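Local structure of response regulator receiver protein (Paraburkholderia phymatum, 5TE9) at residues A68-L73 and M99-V104; L73-L78 and V104-S109. The protein is probably a phosphorylatable receiver of a two-component signalling system, a CheY-like domain that would take a phosphoryl group onto an aspartate. All blocks are in the same frame, centred on the assembly; numbering follows the deposited sequence.

Contact 1: A68-L73 and M99-V104; sequences APRPGL and MKIPVV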
ATOM      1  N   ALA A  68      -2.719 -16.833 -19.514  1.00 73.77           N
ATOM      2  CA  ALA A  68      -3.048 -15.915 -18.439  1.00 68.63           C
ATOM      3  C   ALA A  68      -2.576 -16.484 -17.106  1.00 63.86           C
ATOM      4  O   ALA A  68      -2.560 -17.699 -16.910  1.00 66.81           O
ATOM      5  CB  ALA A  68      -4.553 -15.660 -18.379  1.00 65.24           C
ATOM      6  N   PRO A  69      -2.178 -15.625 -16.173  1.00 58.64           N
ATOM      7  CA  PRO A  69      -1.929 -16.083 -14.804  1.00 58.15           C
ATOM      8  C   PRO A  69      -3.232 -16.134 -14.029  1.00 54.08           C
ATOM      9  O   PRO A  69      -4.138 -15.333 -14.252  1.00 47.66           O
ATOM     10  CB  PRO A  69      -0.996 -15.001 -14.237  1.00 56.69           C
ATOM     11  CG  PRO A  69      -0.938 -13.902 -15.289  1.00 57.55           C
ATOM     12  CD  PRO A  69      -1.995 -14.176 -16.302  1.00 58.73           C
ATOM     13  N   ARG A  70      -3.330 -17.105 -13.122  1.00 59.79           N
ATOM     14  CA  ARG A  70      -4.441 -17.121 -12.183  1.00 61.38           C
ATOM     15  C   ARG A  70      -4.453 -15.817 -11.403  1.00 53.97           C
ATOM     16  O   ARG A  70      -3.421 -15.424 -10.849  1.00 58.48           O
ATOM     17  CB  ARG A  70      -4.315 -18.282 -11.202  1.00 74.78           C
ATOM     18  CG  ARG A  70      -4.404 -19.655 -11.817  1.00 93.77           C
ATOM     19  CD  ARG A  70      -4.372 -20.718 -10.727  1.00103.94           C
ATOM     20  NE  ARG A  70      -5.198 -20.358  -9.574  1.00101.50           N
ATOM     21  CZ  ARG A  70      -6.530 -20.395  -9.560  1.00 94.28           C
ATOM     22  NH1 ARG A  70      -7.203 -20.761 -10.648  1.00 92.04           N
ATOM     23  NH2 ARG A  70      -7.190 -20.059  -8.457  1.00 88.87           N
ATOM     24  N   PRO A  71      -5.573 -15.105 -11.344  1.00 44.66           N
ATOM     25  CA  PRO A  71      -5.659 -13.944 -10.466  1.00 37.59           C
ATOM     26  C   PRO A  71      -5.824 -14.368  -9.016  1.00 49.29           C
ATOM     27  O   PRO A  71      -6.317 -15.457  -8.713  1.00 50.48           O
ATOM     28  CB  PRO A  71      -6.904 -13.202 -10.971  1.00 36.71           C
ATOM     29  CG  PRO A  71      -7.759 -14.286 -11.500  1.00 44.56           C
ATOM     30  CD  PRO A  71      -6.816 -15.320 -12.101  1.00 45.71           C
ATOM     31  N   GLY A  72      -5.363 -13.493  -8.115  1.00 45.80           N
ATOM     32  CA  GLY A  72      -5.538 -13.669  -6.690  1.00 34.60           C
ATOM     33  C   GLY A  72      -6.646 -12.765  -6.196  1.00 38.83           C
ATOM     34  O   GLY A  72      -7.136 -12.905  -5.072  1.00 38.60           O
ATOM     35  N   LEU A  73      -7.065 -11.841  -7.056  1.00 35.55           N
ATOM     36  CA  LEU A  73      -8.204 -10.982  -6.769  1.00 36.34           C
ATOM     37  C   LEU A  73      -8.917 -10.671  -8.076  1.00 39.72           C
ATOM     38  O   LEU A  73      -8.270 -10.328  -9.074  1.00 43.02           O
ATOM     39  CB  LEU A  73      -7.775  -9.682  -6.078  1.00 31.86           C
ATOM     40  CG  LEU A  73      -8.920  -8.682  -5.915  1.00 35.40           C
ATOM     41  CD1 LEU A  73     -10.043  -9.219  -4.958  1.00 34.48           C
ATOM     42  CD2 LEU A  73      -8.392  -7.337  -5.428  1.00 28.76           C
ATOM     43  N   MET A  99     -13.738 -20.883  -7.716  1.00 71.12           N
ATOM     44  CA  MET A  99     -14.585 -20.415  -6.626  1.00 68.15           C
ATOM     45  C   MET A  99     -13.761 -19.874  -5.470  1.00 61.03           C
ATOM     46  O   MET A  99     -14.236 -19.013  -4.728  1.00 58.34           O
ATOM     47  CB  MET A  99     -15.490 -21.543  -6.139  1.00 70.53           C
ATOM     48  CG  MET A  99     -14.772 -22.619  -5.345  1.00 73.74           C
ATOM     49  SD  MET A  99     -15.940 -23.795  -4.642  1.00 80.88           S
ATOM     50  CE  MET A  99     -14.849 -24.988  -3.868  1.00 87.09           C
ATOM     51  N   LYS A 100     -12.530 -20.349  -5.309  1.00 62.72           N
ATOM     52  CA  LYS A 100     -11.728 -19.935  -4.172  1.00 61.83           C
ATOM     53  C   LYS A 100     -11.191 -18.520  -4.311  1.00 61.68           C
ATOM     54  O   LYS A 100     -10.726 -17.959  -3.314  1.00 64.55           O
ATOM     55  CB  LYS A 100     -10.574 -20.919  -3.970  1.00 69.37           C
ATOM     56  N   ILE A 101     -11.278 -17.925  -5.496  1.00 55.65           N
ATOM     57  CA  ILE A 101     -10.626 -16.645  -5.771  1.00 49.00           C
ATOM     58  C   ILE A 101     -11.472 -15.511  -5.195  1.00 48.22           C
ATOM     59  O   ILE A 101     -12.690 -15.466  -5.442  1.00 48.45           O
ATOM     60  CB  ILE A 101     -10.422 -16.452  -7.268  1.00 48.04           C
ATOM     61  CG1 ILE A 101      -9.550 -17.558  -7.849  1.00 51.90           C
ATOM     62  CG2 ILE A 101      -9.792 -15.092  -7.544  1.00 48.36           C
ATOM     63  CD1 ILE A 101      -9.494 -17.498  -9.358  1.00 52.99           C
ATOM     64  N   PRO A 102     -10.861 -14.563  -4.489  1.00 47.87           N
ATOM     65  CA  PRO A 102     -11.624 -13.444  -3.919  1.00 42.14           C
ATOM     66  C   PRO A 102     -12.231 -12.555  -4.992  1.00 41.90           C
ATOM     67  O   PRO A 102     -11.565 -12.179  -5.959  1.00 46.19           O
ATOM     68  CB  PRO A 102     -10.577 -12.694  -3.093  1.00 41.25           C
ATOM     69  CG  PRO A 102      -9.589 -13.758  -2.719  1.00 44.41           C
ATOM     70  CD  PRO A 102      -9.510 -14.662  -3.903  1.00 45.18           C
ATOM     71  N   VAL A 103     -13.499 -12.203  -4.796  1.00 38.54           N
ATOM     72  CA  VAL A 103     -14.274 -11.411  -5.744  1.00 43.31           C
ATOM     73  C   VAL A 103     -14.814 -10.187  -5.023  1.00 45.75           C
ATOM     74  O   VAL A 103     -15.433 -10.303  -3.955  1.00 47.82           O
ATOM     75  CB  VAL A 103     -15.434 -12.217  -6.364  1.00 38.65           C
ATOM     76  CG1 VAL A 103     -16.125 -11.419  -7.483  1.00 37.54           C
ATOM     77  CG2 VAL A 103     -14.947 -13.548  -6.873  1.00 44.67           C
ATOM     78  N   VAL A 104     -14.572  -9.019  -5.606  1.00 42.45           N
ATOM     79  CA  VAL A 104     -15.179  -7.768  -5.182  1.00 39.58           C
ATOM     80  C   VAL A 104     -16.127  -7.338  -6.289  1.00 40.76           C
ATOM     81  O   VAL A 104     -15.729  -7.280  -7.457  1.00 43.08           O
ATOM     82  CB  VAL A 104     -14.112  -6.694  -4.917  1.00 40.14           C
ATOM     83  CG1 VAL A 104     -14.738  -5.313  -4.892  1.00 40.41           C
ATOM     84  CG2 VAL A 104     -13.378  -6.991  -3.624  1.00 45.52           C
TER
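I101 lays its side chain over the P71-G72 backbone and meets the guanidinium group of R70 at its outer end. This is the N-terminal end of the strand pair in the beta-alpha-beta unit of a CheY-like receiver domain, where strands 71-76 and 103-107 begin in the parallel sheet and helix 85-94 makes the crossover between them. The two branches of I101 divide the work. CG2, anti to the backbone N because chi1 is -60°, turns to the peptide after P71, 3.7 Å from P71 O. The other branch, CG1 and CD1, runs out to the arginine: R70 NH2 stands 3.5 Å from I101 CG1 and nearly as close to CD1. The arginine chain is extended as far as CD and then bends at chi3 (42°), which brings the charged group round to the isoleucine; approach to the guanidinium plane is oblique. The ring of P71 adds a looser apolar touch, its CG 4.2 Å from I101 CD1, while the same proline also packs on L21 and on L59 of helix 52-60.

Next along the chain, the P102 ring sits beside the G72 carbonyl, with P102 CD 3.2 Å from G72 O. No hydrogen bond joins the two segments here; G72 pairs through its backbone with H19, and L73 with L21 on the neighbouring strand 19-23. CB of L73 points away from 99-104, yet its CD1 methyl comes back to it. CG is anti to the backbone N (chi1 173°), and L73 CD1 lies 4.0 Å from P102 CB and 4.2 Å from V104 CG2. The nearest atom of the proline to this methyl is its carbonyl oxygen, P102 O, 3.5 Å from L73 CD1.

Contact 2: L73-L78 and V104-S109; sequences LIILDL and VVLTTS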
ATOM      1  N   LEU A  73      -7.065 -11.841  -7.056  1.00 35.55           N
ATOM      2  CA  LEU A  73      -8.204 -10.982  -6.769  1.00 36.34           C
ATOM      3  C   LEU A  73      -8.917 -10.671  -8.076  1.00 39.72           C
ATOM      4  O   LEU A  73      -8.270 -10.328  -9.074  1.00 43.02           O
ATOM      5  CB  LEU A  73      -7.775  -9.682  -6.078  1.00 31.86           C
ATOM      6  CG  LEU A  73      -8.920  -8.682  -5.915  1.00 35.40           C
ATOM      7  CD1 LEU A  73     -10.043  -9.219  -4.958  1.00 34.48           C
ATOM      8  CD2 LEU A  73      -8.392  -7.337  -5.428  1.00 28.76           C
ATOM      9  N   ILE A  74     -10.241 -10.807  -8.063  1.00 38.24           N
ATOM     10  CA  ILE A  74     -11.105 -10.460  -9.183  1.00 33.45           C
ATOM     11  C   ILE A  74     -11.986  -9.305  -8.743  1.00 35.21           C
ATOM     12  O   ILE A  74     -12.655  -9.398  -7.710  1.00 43.15           O
ATOM     13  CB  ILE A  74     -11.983 -11.649  -9.629  1.00 39.93           C
ATOM     14  CG1 ILE A  74     -11.126 -12.844 -10.060  1.00 36.69           C
ATOM     15  CG2 ILE A  74     -12.922 -11.213 -10.758  1.00 37.03           C
ATOM     16  CD1 ILE A  74     -11.920 -14.114 -10.278  1.00 39.26           C
ATOM     17  N   ILE A  75     -12.006  -8.234  -9.531  1.00 33.22           N
ATOM     18  CA  ILE A  75     -12.870  -7.079  -9.296  1.00 33.30           C
ATOM     19  C   ILE A  75     -13.854  -7.006 -10.455  1.00 41.45           C
ATOM     20  O   ILE A  75     -13.440  -6.830 -11.608  1.00 47.43           O
ATOM     21  CB  ILE A  75     -12.055  -5.780  -9.184  1.00 35.00           C
ATOM     22  CG1 ILE A  75     -10.988  -5.893  -8.071  1.00 34.87           C
ATOM     23  CG2 ILE A  75     -12.966  -4.583  -8.992  1.00 37.75           C
ATOM     24  CD1 ILE A  75     -10.089  -4.677  -7.945  1.00 37.97           C
ATOM     25  N   LEU A  76     -15.148  -7.088 -10.149  1.00 37.00           N
ATOM     26  CA  LEU A  76     -16.168  -7.471 -11.117  1.00 39.52           C
ATOM     27  C   LEU A  76     -17.295  -6.450 -11.126  1.00 42.49           C
ATOM     28  O   LEU A  76     -18.011  -6.287 -10.131  1.00 45.82           O
ATOM     29  CB  LEU A  76     -16.710  -8.875 -10.806  1.00 44.68           C
ATOM     30  CG  LEU A  76     -17.835  -9.424 -11.696  1.00 47.55           C
ATOM     31  CD1 LEU A  76     -17.422  -9.471 -13.159  1.00 44.77           C
ATOM     32  CD2 LEU A  76     -18.251 -10.804 -11.239  1.00 45.49           C
ATOM     33  N   ASP A  77     -17.455  -5.771 -12.251  1.00 42.64           N
ATOM     34  CA  ASP A  77     -18.646  -4.991 -12.518  1.00 45.49           C
ATOM     35  C   ASP A  77     -19.782  -5.939 -12.886  1.00 61.69           C
ATOM     36  O   ASP A  77     -19.565  -7.084 -13.287  1.00 61.31           O
ATOM     37  CB  ASP A  77     -18.364  -3.993 -13.641  1.00 54.49           C
ATOM     38  CG  ASP A  77     -19.445  -2.935 -13.800  1.00 60.45           C
ATOM     39  OD1 ASP A  77     -20.639  -3.256 -13.759  1.00 66.58           O
ATOM     40  OD2 ASP A  77     -19.085  -1.762 -13.989  1.00 64.10           O
ATOM     41  N   LEU A  78     -21.009  -5.459 -12.713  1.00 69.44           N
ATOM     42  CA  LEU A  78     -22.184  -6.220 -13.109  1.00 78.39           C
ATOM     43  C   LEU A  78     -22.682  -5.850 -14.501  1.00 80.94           C
ATOM     44  O   LEU A  78     -23.196  -6.714 -15.220  1.00 79.86           O
ATOM     45  CB  LEU A  78     -23.294  -6.003 -12.083  1.00 88.03           C
ATOM     46  CG  LEU A  78     -22.898  -6.270 -10.631  1.00 86.51           C
ATOM     47  CD1 LEU A  78     -23.964  -5.715  -9.688  1.00 90.82           C
ATOM     48  CD2 LEU A  78     -22.702  -7.767 -10.412  1.00 84.71           C
ATOM     49  N   VAL A 104     -14.572  -9.019  -5.606  1.00 42.45           N
ATOM     50  CA  VAL A 104     -15.179  -7.768  -5.182  1.00 39.58           C
ATOM     51  C   VAL A 104     -16.127  -7.338  -6.289  1.00 40.76           C
ATOM     52  O   VAL A 104     -15.729  -7.280  -7.457  1.00 43.08           O
ATOM     53  CB  VAL A 104     -14.112  -6.694  -4.917  1.00 40.14           C
ATOM     54  CG1 VAL A 104     -14.738  -5.313  -4.892  1.00 40.41           C
ATOM     55  CG2 VAL A 104     -13.378  -6.991  -3.624  1.00 45.52           C
ATOM     56  N   VAL A 105     -17.373  -7.057  -5.933  1.00 38.38           N
ATOM     57  CA  VAL A 105     -18.387  -6.637  -6.893  1.00 34.65           C
ATOM     58  C   VAL A 105     -18.469  -5.123  -6.868  1.00 36.95           C
ATOM     59  O   VAL A 105     -18.539  -4.516  -5.795  1.00 53.87           O
ATOM     60  CB  VAL A 105     -19.754  -7.266  -6.570  1.00 42.33           C
ATOM     61  CG1 VAL A 105     -20.847  -6.667  -7.457  1.00 40.00           C
ATOM     62  CG2 VAL A 105     -19.691  -8.777  -6.723  1.00 39.22           C
ATOM     63  N   LEU A 106     -18.442  -4.513  -8.041  1.00 38.28           N
ATOM     64  CA  LEU A 106     -18.552  -3.072  -8.144  1.00 39.53           C
ATOM     65  C   LEU A 106     -20.012  -2.661  -8.130  1.00 44.18           C
ATOM     66  O   LEU A 106     -20.824  -3.199  -8.886  1.00 49.26           O
ATOM     67  CB  LEU A 106     -17.898  -2.586  -9.428  1.00 42.61           C
ATOM     68  CG  LEU A 106     -16.420  -2.900  -9.531  1.00 40.37           C
ATOM     69  CD1 LEU A 106     -15.841  -2.259 -10.785  1.00 37.66           C
ATOM     70  CD2 LEU A 106     -15.766  -2.370  -8.276  1.00 39.03           C
ATOM     71  N   THR A 107     -20.341  -1.710  -7.275  1.00 43.02           N
ATOM     72  CA  THR A 107     -21.649  -1.084  -7.271  1.00 43.77           C
ATOM     73  C   THR A 107     -21.500   0.339  -7.772  1.00 50.12           C
ATOM     74  O   THR A 107     -20.408   0.904  -7.757  1.00 55.01           O
ATOM     75  CB  THR A 107     -22.257  -1.094  -5.869  1.00 49.77           C
ATOM     76  OG1 THR A 107     -21.430  -0.321  -4.987  1.00 53.91           O
ATOM     77  CG2 THR A 107     -22.342  -2.521  -5.352  1.00 48.26           C
ATOM     78  N   THR A 108     -22.597   0.917  -8.235  1.00 55.34           N
ATOM     79  CA  THR A 108     -22.505   2.253  -8.798  1.00 57.43           C
ATOM     80  C   THR A 108     -22.813   3.338  -7.780  1.00 61.41           C
ATOM     81  O   THR A 108     -22.634   4.522  -8.086  1.00 69.17           O
ATOM     82  CB  THR A 108     -23.442   2.393 -10.009  1.00 60.75           C
ATOM     83  OG1 THR A 108     -24.803   2.286  -9.584  1.00 66.39           O
ATOM     84  CG2 THR A 108     -23.158   1.308 -11.027  1.00 58.37           C
ATOM     85  N   SER A 109     -23.259   2.970  -6.585  1.00 59.82           N
ATOM     86  CA  SER A 109     -23.643   3.947  -5.579  1.00 70.72           C
ATOM     87  C   SER A 109     -23.539   3.303  -4.207  1.00 76.51           C
ATOM     88  O   SER A 109     -23.923   2.142  -4.034  1.00 77.86           O
ATOM     89  CB  SER A 109     -25.071   4.462  -5.805  1.00 76.17           C
ATOM     90  OG  SER A 109     -26.025   3.547  -5.294  1.00 76.45           O
TER
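Flat peptide groups of I74, V104, L76 and L106 are joined by backbone hydrogen bonds, pairing strands 73-76 and 104-107 as parallel neighbours in the central sheet of the CheY-like fold; I75, V104 and L106 project from one face, L76 and V105 from the other. V104 N gives its hydrogen to I74 O at 2.9 Å, and V104 O in turn receives a bond from L76 N at 2.8 Å. The third bond, L106 N to L76 O at 2.8 Å, is straight at the hydrogen (168°), but its donor stands 37° above the carbonyl plane. On the first face, chi1 of -56° leaves I75 CG2 anti to the backbone N, where it packs 3.6 Å from L106 CD2. L106 continues to I127 of strand 126-128, whereas across the sheet L76 and V105 meet helix 85-94.

D77, the predicted phosphorylation site and unmodified here, comes next in the chain. Its CB touches L106, while its carboxylate is held elsewhere: OD2 forms a salt bridge with K129 and OD1 accepts a hydrogen bond from N79 N. E24 lies close to OD2, consistent with the acidic pocket of receiver domains. After D77, the poorly ordered L78 crosses V105 at about a right angle, with L78 CD2 3.7 Å from V105 CG1.

Both contacts join strand 71-76 to strand 103-107, adjacent interior strands of the five-stranded parallel sheet, and their centres lie 13 Å apart. Contact 1 takes the N-terminal ends of the two strands and contact 2 their later parts, with L73 and V104 common to both. The segments alternate along the chain: 68-73 and 73-78 come first, then helix 85-94 crosses over before 99-104 and 104-109. At the seam P102 O probably accepts a hydrogen bond from I74 N, continuing the strand pairing, and I101 CG2 packs against I74 CD1. The pair thus runs from the partly buried strand starts to the end bearing the predicted phosphorylation site.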